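Local coordinates for protein putative rRNA methylase (Clostridium thermocellum ATCC 27405, PDB 3EEY) that probably acts as a methyltransferase of the rRNA methylase family, binding S-adenosylmethionine in a Rossmann-like fold, at residues A[34-39]-A[96-101]; A[38-43]-A[48-53]; A[85-90]-A[122-127]. All blocks are in the same frame, centred on the assembly; numbering follows the deposited sequence.

Contact 1 of 3, residues A[34-39]-A[96-101]; sequences GNDTAF and AVMFNL. With SAM (S-adenosylmethionine), chain K.
Asp36 and Phe39 of helix 35-44 pack against Met98 and Asn100 of strand 94-101 beside the S-adenosylmethionine pocket of a Rossmann-like methyltransferase fold. Gly34 is the N-cap; at its positive phi a CB would be jammed against the carbonyl O of the preceding residue, so the turn into the helix calls for glycine. Next to it, Asn35 approaches the methionine carboxylate of the ligand twice: ND2 donates a hydrogen bond to OXT of SAM over 3.3 Å (N-H...O 144°), and the backbone N makes a weak one to the same oxygen. Placing this carboxylate at the start of a helix probably adds a favourable dipole interaction.

Asp36 turns toward the strand, and its carboxylate is sandwiched. The amino N of SAM sits over one face, 3.4 Å from Asp36 OD2 and probably attracted by charge; Met98 CE lies over the other, 3.9 Å from Asp36 CG. OD1 is hydrogen-bonded to His13 from helix 8-19. A water completes the link to the strand: it donates to Asp36 OD2 (2.9 Å) and accepts from Asn100 ND2 (2.7 Å), bridging two groups whose planes are 62° apart.

One turn on, chi1 of 165° carries the Phe39 ring, stacked with His13, toward the strand. In a Met-aromatic contact, Met98 SD lies at the ring edge, in the ring plane, 5.1 Å from the Phe39 centroid.

Contact 2 of 3, residues A[38-43]-A[48-53]; sequences AFLASL and GRVFGF
Val50 lays its CG2 methyl over the backbone of helix 35-44 where Leu40 joins Ala41. The methyl comes within 3.7 Å of Ala41 CA, and Leu40 C lies 3.9 Å from the same Val50 CG2. The strand side chain thus rests largely on main chain, in keeping with the short 6.3 Å between the CA atoms of Ala41 and Val50.

The two valine branches divide the work. With CG1 anti to the backbone N (chi1 -177°), CG2 is left beside that N and meets the Ala41 side, whereas CG1 faces Leu40. Leu40 CB and Val50 CG1 are 4.2 Å apart, and on the other branch Ala41 CB lies equally far, 4.2 Å, from Val50 CG2. No hydrogen bond crosses the interface; it is a small, buried van der Waals contact of methyl and methylene groups with one another and with the helix backbone.

Away from the strand, Ser42 OG bonds back to Phe39 O over 2.8 Å, approaching 32° out of the carbonyl plane, and the same oxygen also receives a weak bond from Leu43 N. Phe39 and Leu43 pack toward helix 8-19, with Leu43 CG over one face of the Phe39 ring, offset toward its rim.

Helix 35-44 is the crossover of a beta-alpha-beta unit whose parallel strands, 25-28 and 49-53, are neighbours in the sheet. Leu40 reaches Val26 and Asp28 of the first strand and Ile16 of helix 8-19, while Ala41 touches Val76 of strand 76-79, the outermost strand on this side. Val50, which also packs on Val26, points from strand 49-53, between strands 25-28 and 76-79, up to the helix lying across this face of the sheet.

Contact 3 of 3, residues A[85-90]-A[122-127]; sequences NMDKYI and LSKAME
Lys124, Met86 and Asp87 carry most of this contact, in which the 3-10 segment that includes Met86, Asp87 and Lys88 lies against helix 115-128. Lys124 has the largest buried share, and much of it belongs to its hydrocarbon chain. The bend at chi2 (-45°) lays CD and CE across the Asp87 carboxylate, with Lys124 CE 3.4 Å from Asp87 OD2, while the bend at chi4 sets the direction of NZ. The charges themselves remain further apart: Lys124 NZ is 4.0 Å from Asp87 OD1, beyond a salt bridge, although the opposite charges probably still attract. The ammonium group is instead hydrogen-bonded to the carbonyl O of Gln84, whose side chain binds S-adenosylmethionine, consistent with a second-shell role, holding the backbone of Gln84.

Met86 passes Lys124 in the opposite direction, with its CG 3.9 Å from Lys124 CB. Its CG stands between the backbone N and the carbonyl carbon (chi1 78°), and the chain then runs extended as far as the sulfur. Met86 SD consequently rests on Ala125, 3.9 Å from Ala125 CA and 4.0 Å from its CB.

Met86 also packs on Phe53 of strand 49-53, and Ala125 on Val97 of strand 94-101 and Ile135 of strand 133-139. The loop after strand 76-79 therefore lies alongside helix 115-128 on the sheet, with helix 148-157 touching Leu122, Ser123 and Met126 of that same helix.

Overall arrangement
Contacts 1 and 2 each pack helix 35-44 on a strand of the mixed sheet, while contact 3 joins a loop and a helix that lie against it. Contacts 1 and 2 share Ala38 and Phe39; their centres are about 8 Å apart, and Met98 SD packs on Leu40 CG at 3.7 Å. Helix 115-128 of contact 3 follows strand 94-101, and the centre of contact 3 lies about 15 Å from that of contact 1 and 16 Å from that of contact 2. Phe99 reaches Leu122, while Phe53 meets Met86. Along the chain, contact 2 closes before contact 3 opens, whereas contacts 1 and 3 interleave. Contact 1 lines the S-adenosylmethionine site; contacts 2 and 3 are packing further out.

Contact 1 of 3, residues A[34-39]-A[96-101]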
loop_
_atom_site.group_PDB
_atom_site.type_symbol
_atom_site.label_atom_id
_atom_site.label_comp_id
_atom_site.label_asym_id
_atom_site.label_seq_id
_atom_site.Cartn_x
_atom_site.Cartn_y
_atom_site.Cartn_z
ATOM N N GLY A 34 -9.823 13.512 18.320
ATOM C CA GLY A 34 -10.156 14.510 17.301
ATOM C C GLY A 34 -9.063 14.855 16.309
ATOM O O GLY A 34 -9.207 15.802 15.524
ATOM N N ASN A 35 -7.978 14.082 16.341
ATOM C CA ASN A 35 -6.820 14.285 15.462
ATOM C C ASN A 35 -7.142 14.182 13.970
ATOM O O ASN A 35 -6.810 15.086 13.198
ATOM C CB ASN A 35 -5.701 13.311 15.829
ATOM C CG ASN A 35 -5.223 13.483 17.251
ATOM O OD1 ASN A 35 -4.673 14.526 17.612
ATOM N ND2 ASN A 35 -5.426 12.456 18.071
ATOM N N ASP A 36 -7.799 13.089 13.580
ATOM C CA ASP A 36 -8.284 12.908 12.205
ATOM C C ASP A 36 -9.377 13.907 11.816
ATOM O O ASP A 36 -9.453 14.310 10.660
ATOM C CB ASP A 36 -8.793 11.482 11.984
ATOM C CG ASP A 36 -7.682 10.442 11.997
ATOM O OD1 ASP A 36 -6.495 10.812 12.010
ATOM O OD2 ASP A 36 -8.003 9.237 11.985
ATOM N N THR A 37 -10.216 14.291 12.782
ATOM C CA THR A 37 -11.269 15.288 12.561
ATOM C C THR A 37 -10.663 16.645 12.198
ATOM O O THR A 37 -11.103 17.279 11.241
ATOM C CB THR A 37 -12.199 15.464 13.794
ATOM O OG1 THR A 37 -12.292 14.238 14.531
ATOM C CG2 THR A 37 -13.593 15.912 13.350
ATOM N N ALA A 38 -9.648 17.061 12.957
ATOM C CA ALA A 38 -8.910 18.306 12.706
ATOM C C ALA A 38 -8.209 18.264 11.356
ATOM O O ALA A 38 -8.255 19.231 10.583
ATOM C CB ALA A 38 -7.901 18.568 13.820
ATOM N N PHE A 39 -7.569 17.128 11.093
ATOM C CA PHE A 39 -6.918 16.841 9.815
ATOM C C PHE A 39 -7.881 16.966 8.621
ATOM O O PHE A 39 -7.557 17.615 7.627
ATOM C CB PHE A 39 -6.273 15.445 9.860
ATOM C CG PHE A 39 -5.882 14.907 8.516
ATOM C CD1 PHE A 39 -4.828 15.462 7.811
ATOM C CD2 PHE A 39 -6.558 13.830 7.961
ATOM C CE1 PHE A 39 -4.461 14.965 6.567
ATOM C CE2 PHE A 39 -6.195 13.327 6.725
ATOM C CZ PHE A 39 -5.147 13.897 6.024
ATOM N N ALA A 96 -14.822 11.184 1.332
ATOM C CA ALA A 96 -13.961 10.321 2.122
ATOM C C ALA A 96 -14.545 9.988 3.477
ATOM O O ALA A 96 -15.325 10.755 4.022
ATOM C CB ALA A 96 -12.583 10.938 2.278
ATOM N N VAL A 97 -14.185 8.813 3.998
ATOM C CA VAL A 97 -14.553 8.397 5.349
ATOM C C VAL A 97 -13.314 7.789 6.002
ATOM O O VAL A 97 -12.626 6.985 5.393
ATOM C CB VAL A 97 -15.721 7.366 5.372
ATOM C CG1 VAL A 97 -16.266 7.184 6.786
ATOM C CG2 VAL A 97 -16.859 7.786 4.464
ATOM N N MET A 98 -13.024 8.185 7.236
ATOM C CA MET A 98 -11.895 7.627 7.959
ATOM C C MET A 98 -12.374 6.757 9.123
ATOM O O MET A 98 -13.177 7.193 9.949
ATOM C CB MET A 98 -10.936 8.728 8.448
ATOM C CG MET A 98 -10.291 9.585 7.349
ATOM S SD MET A 98 -9.112 10.827 7.970
ATOM C CE MET A 98 -7.593 9.930 8.085
ATOM N N PHE A 99 -11.893 5.517 9.162
ATOM C CA PHE A 99 -12.104 4.618 10.305
ATOM C C PHE A 99 -10.787 4.359 11.002
ATOM O O PHE A 99 -9.766 4.068 10.362
ATOM C CB PHE A 99 -12.676 3.274 9.851
ATOM C CG PHE A 99 -14.115 3.323 9.473
ATOM C CD1 PHE A 99 -15.101 3.044 10.409
ATOM C CD2 PHE A 99 -14.491 3.641 8.181
ATOM C CE1 PHE A 99 -16.433 3.081 10.056
ATOM C CE2 PHE A 99 -15.822 3.677 7.816
ATOM C CZ PHE A 99 -16.794 3.408 8.747
ATOM N N ASN A 100 -10.814 4.459 12.320
ATOM C CA ASN A 100 -9.669 4.122 13.147
ATOM C C ASN A 100 -10.152 3.159 14.228
ATOM O O ASN A 100 -10.797 3.569 15.186
ATOM C CB ASN A 100 -9.100 5.407 13.740
ATOM C CG ASN A 100 -7.616 5.345 13.951
ATOM O OD1 ASN A 100 -7.150 4.819 14.956
ATOM N ND2 ASN A 100 -6.856 5.890 13.005
ATOM N N LEU A 101 -9.860 1.873 14.060
ATOM C CA LEU A 101 -10.523 0.822 14.835
ATOM C C LEU A 101 -9.789 0.419 16.105
ATOM O O LEU A 101 -8.612 0.095 16.068
ATOM C CB LEU A 101 -10.745 -0.420 13.965
ATOM C CG LEU A 101 -11.536 -0.284 12.665
ATOM C CD1 LEU A 101 -11.774 -1.676 12.100
ATOM C CD2 LEU A 101 -12.849 0.422 12.924
HETATM N N SAM K . -9.168 8.818 15.166
HETATM C CA SAM K . -9.156 8.782 16.663
HETATM C C SAM K . -8.194 9.814 17.257
HETATM O O SAM K . -7.770 9.728 18.415
HETATM O OXT SAM K . -7.829 10.777 16.583
HETATM C CB SAM K . -8.876 7.369 17.162
HETATM C CG SAM K . -10.138 6.513 17.228
HETATM S SD SAM K . -10.130 5.309 18.583
HETATM C CE SAM K . -8.925 4.109 17.949
HETATM C "C5'" SAM K . -11.726 4.494 18.305
HETATM C "C4'" SAM K . -12.882 5.426 18.681
HETATM O "O4'" SAM K . -14.103 4.977 18.124
HETATM C "C3'" SAM K . -13.085 5.521 20.192
HETATM O "O3'" SAM K . -13.109 6.883 20.553
HETATM C "C2'" SAM K . -14.428 4.865 20.445
HETATM O "O2'" SAM K . -15.144 5.457 21.513
HETATM C "C1'" SAM K . -15.121 5.071 19.103
HETATM N N9 SAM K . -16.204 4.105 18.836
HETATM C C8 SAM K . -16.380 2.843 19.352
HETATM N N7 SAM K . -17.518 2.323 18.829
HETATM C C5 SAM K . -18.063 3.239 17.991
HETATM C C6 SAM K . -19.208 3.249 17.201
HETATM N N6 SAM K . -20.035 2.207 17.150
HETATM N N1 SAM K . -19.492 4.372 16.457
HETATM C C2 SAM K . -18.675 5.481 16.475
HETATM N N3 SAM K . -17.542 5.459 17.248
HETATM C C4 SAM K . -17.245 4.363 17.993
HETATM O O HOH W 1 -7.095 6.930 10.510
#

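Contact 2 of 3, residues A[38-43]-A[48-53]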
loop_
_atom_site.group_PDB
_atom_site.type_symbol
_atom_site.label_atom_id
_atom_site.label_comp_id
_atom_site.label_asym_id
_atom_site.label_seq_id
_atom_site.Cartn_x
_atom_site.Cartn_y
_atom_site.Cartn_z
ATOM N N ALA A 38 -9.648 17.061 12.957
ATOM C CA ALA A 38 -8.910 18.306 12.706
ATOM C C ALA A 38 -8.209 18.264 11.356
ATOM O O ALA A 38 -8.255 19.231 10.583
ATOM C CB ALA A 38 -7.901 18.568 13.820
ATOM N N PHE A 39 -7.569 17.128 11.093
ATOM C CA PHE A 39 -6.918 16.841 9.815
ATOM C C PHE A 39 -7.881 16.966 8.621
ATOM O O PHE A 39 -7.557 17.615 7.627
ATOM C CB PHE A 39 -6.273 15.445 9.860
ATOM C CG PHE A 39 -5.882 14.907 8.516
ATOM C CD1 PHE A 39 -4.828 15.462 7.811
ATOM C CD2 PHE A 39 -6.558 13.830 7.961
ATOM C CE1 PHE A 39 -4.461 14.965 6.567
ATOM C CE2 PHE A 39 -6.195 13.327 6.725
ATOM C CZ PHE A 39 -5.147 13.897 6.024
ATOM N N LEU A 40 -9.053 16.347 8.731
ATOM C CA LEU A 40 -10.092 16.448 7.702
ATOM C C LEU A 40 -10.635 17.871 7.536
ATOM O O LEU A 40 -10.891 18.319 6.411
ATOM C CB LEU A 40 -11.236 15.475 7.990
ATOM C CG LEU A 40 -11.017 13.988 7.709
ATOM C CD1 LEU A 40 -12.128 13.155 8.327
ATOM C CD2 LEU A 40 -10.892 13.698 6.219
ATOM N N ALA A 41 -10.787 18.577 8.656
ATOM C CA ALA A 41 -11.253 19.963 8.671
ATOM C C ALA A 41 -10.312 20.937 7.954
ATOM O O ALA A 41 -10.766 21.855 7.267
ATOM C CB ALA A 41 -11.506 20.414 10.102
ATOM N N SER A 42 -9.006 20.720 8.097
ATOM C CA SER A 42 -8.009 21.580 7.465
ATOM C C SER A 42 -7.925 21.370 5.958
ATOM O O SER A 42 -7.630 22.306 5.214
ATOM C CB SER A 42 -6.635 21.353 8.088
ATOM O OG SER A 42 -6.146 20.064 7.754
ATOM N N LEU A 43 -8.182 20.143 5.513
ATOM C CA LEU A 43 -8.150 19.807 4.086
ATOM C C LEU A 43 -9.346 20.355 3.336
ATOM O O LEU A 43 -9.275 20.640 2.141
ATOM C CB LEU A 43 -8.139 18.292 3.883
ATOM C CG LEU A 43 -6.930 17.453 4.280
ATOM C CD1 LEU A 43 -7.204 16.053 3.828
ATOM C CD2 LEU A 43 -5.625 17.972 3.671
ATOM N N GLY A 48 -16.329 23.557 3.138
ATOM C CA GLY A 48 -16.480 22.114 3.260
ATOM C C GLY A 48 -17.185 21.713 4.536
ATOM O O GLY A 48 -17.473 22.554 5.389
ATOM N N ARG A 49 -17.456 20.420 4.666
ATOM C CA ARG A 49 -18.167 19.893 5.826
ATOM C C ARG A 49 -17.555 18.573 6.303
ATOM O O ARG A 49 -17.281 17.690 5.507
ATOM C CB ARG A 49 -19.666 19.746 5.501
ATOM C CG ARG A 49 -20.544 19.067 6.572
ATOM C CD ARG A 49 -20.581 19.804 7.919
ATOM N NE ARG A 49 -20.820 21.240 7.766
ATOM C CZ ARG A 49 -20.887 22.110 8.768
ATOM N NH1 ARG A 49 -20.741 21.709 10.026
ATOM N NH2 ARG A 49 -21.105 23.391 8.510
ATOM N N VAL A 50 -17.337 18.470 7.610
ATOM C CA VAL A 50 -16.871 17.254 8.251
ATOM C C VAL A 50 -17.934 16.749 9.234
ATOM O O VAL A 50 -18.352 17.476 10.131
ATOM C CB VAL A 50 -15.556 17.490 9.049
ATOM C CG1 VAL A 50 -15.033 16.175 9.652
ATOM C CG2 VAL A 50 -14.502 18.156 8.187
ATOM N N PHE A 51 -18.366 15.503 9.058
ATOM C CA PHE A 51 -19.216 14.845 10.033
ATOM C C PHE A 51 -18.352 13.965 10.919
ATOM O O PHE A 51 -17.581 13.142 10.431
ATOM C CB PHE A 51 -20.309 14.013 9.348
ATOM C CG PHE A 51 -21.377 14.836 8.682
ATOM C CD1 PHE A 51 -22.459 15.317 9.416
ATOM C CD2 PHE A 51 -21.306 15.130 7.324
ATOM C CE1 PHE A 51 -23.453 16.079 8.807
ATOM C CE2 PHE A 51 -22.297 15.890 6.702
ATOM C CZ PHE A 51 -23.372 16.364 7.446
ATOM N N GLY A 52 -18.471 14.159 12.223
ATOM C CA GLY A 52 -17.726 13.367 13.194
ATOM C C GLY A 52 -18.634 12.555 14.092
ATOM O O GLY A 52 -19.687 13.028 14.504
ATOM N N PHE A 53 -18.221 11.329 14.392
ATOM C CA PHE A 53 -19.029 10.385 15.153
ATOM C C PHE A 53 -18.225 9.775 16.283
ATOM O O PHE A 53 -17.058 9.421 16.093
ATOM C CB PHE A 53 -19.519 9.236 14.253
ATOM C CG PHE A 53 -20.558 9.637 13.250
ATOM C CD1 PHE A 53 -21.916 9.596 13.576
ATOM C CD2 PHE A 53 -20.191 10.037 11.973
ATOM C CE1 PHE A 53 -22.888 9.963 12.648
ATOM C CE2 PHE A 53 -21.153 10.411 11.041
ATOM C CZ PHE A 53 -22.502 10.383 11.384
#

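Contact 3 of 3, residues A[85-90]-A[122-127]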
loop_
_atom_site.group_PDB
_atom_site.type_symbol
_atom_site.label_atom_id
_atom_site.label_comp_id
_atom_site.label_asym_id
_atom_site.label_seq_id
_atom_site.Cartn_x
_atom_site.Cartn_y
_atom_site.Cartn_z
ATOM N N ASN A 85 -24.963 4.317 12.207
ATOM C CA ASN A 85 -26.159 5.116 11.961
ATOM C C ASN A 85 -25.879 6.385 11.160
ATOM O O ASN A 85 -26.680 7.321 11.204
ATOM C CB ASN A 85 -26.824 5.502 13.289
ATOM C CG ASN A 85 -27.230 4.305 14.124
ATOM O OD1 ASN A 85 -27.840 3.354 13.629
ATOM N ND2 ASN A 85 -26.912 4.355 15.414
ATOM N N MET A 86 -24.759 6.412 10.431
ATOM C CA MET A 86 -24.302 7.625 9.737
ATOM C C MET A 86 -25.251 8.101 8.632
ATOM O O MET A 86 -25.264 9.285 8.282
ATOM C CB MET A 86 -22.833 7.510 9.243
ATOM C CG MET A 86 -22.582 6.689 7.972
ATOM S SD MET A 86 -20.924 6.820 7.241
ATOM C CE MET A 86 -19.931 6.198 8.597
ATOM N N ASP A 87 -26.057 7.177 8.110
ATOM C CA ASP A 87 -27.025 7.470 7.044
ATOM C C ASP A 87 -28.229 8.301 7.511
ATOM O O ASP A 87 -28.920 8.912 6.695
ATOM C CB ASP A 87 -27.503 6.172 6.381
ATOM C CG ASP A 87 -28.129 5.196 7.369
ATOM O OD1 ASP A 87 -27.685 5.123 8.536
ATOM O OD2 ASP A 87 -29.066 4.479 6.971
ATOM N N LYS A 88 -28.468 8.317 8.821
ATOM C CA LYS A 88 -29.525 9.135 9.428
ATOM C C LYS A 88 -29.188 10.630 9.448
ATOM O O LYS A 88 -30.075 11.469 9.615
ATOM C CB LYS A 88 -29.815 8.663 10.858
ATOM C CG LYS A 88 -30.435 7.280 10.944
ATOM C CD LYS A 88 -30.598 6.815 12.375
ATOM C CE LYS A 88 -31.107 5.389 12.401
ATOM N NZ LYS A 88 -31.085 4.797 13.764
ATOM N N TYR A 89 -27.910 10.957 9.272
ATOM C CA TYR A 89 -27.443 12.318 9.459
ATOM C C TYR A 89 -26.894 12.911 8.175
ATOM O O TYR A 89 -26.781 14.129 8.042
ATOM C CB TYR A 89 -26.375 12.351 10.548
ATOM C CG TYR A 89 -26.828 11.805 11.881
ATOM C CD1 TYR A 89 -27.420 12.638 12.834
ATOM C CD2 TYR A 89 -26.646 10.460 12.202
ATOM C CE1 TYR A 89 -27.831 12.137 14.074
ATOM C CE2 TYR A 89 -27.054 9.949 13.436
ATOM C CZ TYR A 89 -27.648 10.795 14.362
ATOM O OH TYR A 89 -28.040 10.303 15.582
ATOM N N ILE A 90 -26.547 12.038 7.231
ATOM C CA ILE A 90 -25.924 12.445 5.974
ATOM C C ILE A 90 -26.794 11.974 4.804
ATOM O O ILE A 90 -27.218 10.816 4.771
ATOM C CB ILE A 90 -24.471 11.884 5.854
ATOM C CG1 ILE A 90 -23.669 12.195 7.126
ATOM C CG2 ILE A 90 -23.761 12.453 4.622
ATOM C CD1 ILE A 90 -22.436 11.345 7.340
ATOM N N LEU A 122 -19.343 0.474 7.583
ATOM C CA LEU A 122 -18.632 0.326 6.314
ATOM C C LEU A 122 -19.578 0.204 5.121
ATOM O O LEU A 122 -19.312 0.784 4.081
ATOM C CB LEU A 122 -17.657 -0.850 6.348
ATOM C CG LEU A 122 -16.365 -0.663 7.141
ATOM C CD1 LEU A 122 -15.706 -2.011 7.397
ATOM C CD2 LEU A 122 -15.416 0.289 6.438
ATOM N N SER A 123 -20.671 -0.539 5.279
ATOM C CA SER A 123 -21.718 -0.617 4.242
ATOM C C SER A 123 -22.359 0.742 3.985
ATOM O O SER A 123 -22.575 1.118 2.831
ATOM C CB SER A 123 -22.818 -1.608 4.630
ATOM O OG SER A 123 -22.277 -2.741 5.283
ATOM N N LYS A 124 -22.663 1.461 5.069
ATOM C CA LYS A 124 -23.278 2.787 4.996
ATOM C C LYS A 124 -22.339 3.781 4.330
ATOM O O LYS A 124 -22.760 4.560 3.472
ATOM C CB LYS A 124 -23.682 3.295 6.393
ATOM C CG LYS A 124 -24.751 2.476 7.138
ATOM C CD LYS A 124 -25.928 2.084 6.243
ATOM C CE LYS A 124 -27.170 1.641 7.021
ATOM N NZ LYS A 124 -26.914 1.197 8.420
ATOM N N ALA A 125 -21.069 3.740 4.723
ATOM C CA ALA A 125 -20.044 4.598 4.140
ATOM C C ALA A 125 -19.842 4.297 2.660
ATOM O O ALA A 125 -19.682 5.221 1.865
ATOM C CB ALA A 125 -18.735 4.457 4.894
ATOM N N MET A 126 -19.846 3.008 2.300
ATOM C CA MET A 126 -19.707 2.594 0.894
ATOM C C MET A 126 -20.880 3.076 0.030
ATOM O O MET A 126 -20.675 3.460 -1.118
ATOM C CB MET A 126 -19.491 1.076 0.761
ATOM C CG MET A 126 -18.033 0.618 0.898
ATOM S SD MET A 126 -17.668 -1.144 0.629
ATOM C CE MET A 126 -18.161 -1.825 2.200
ATOM N N GLU A 127 -22.093 3.060 0.588
ATOM C CA GLU A 127 -23.277 3.605 -0.082
ATOM C C GLU A 127 -23.179 5.121 -0.261
ATOM O O GLU A 127 -23.500 5.654 -1.323
ATOM C CB GLU A 127 -24.546 3.253 0.703
ATOM C CG GLU A 127 -25.118 1.871 0.394
ATOM C CD GLU A 127 -25.956 1.294 1.528
ATOM O OE1 GLU A 127 -26.567 2.075 2.298
ATOM O OE2 GLU A 127 -26.005 0.047 1.643
#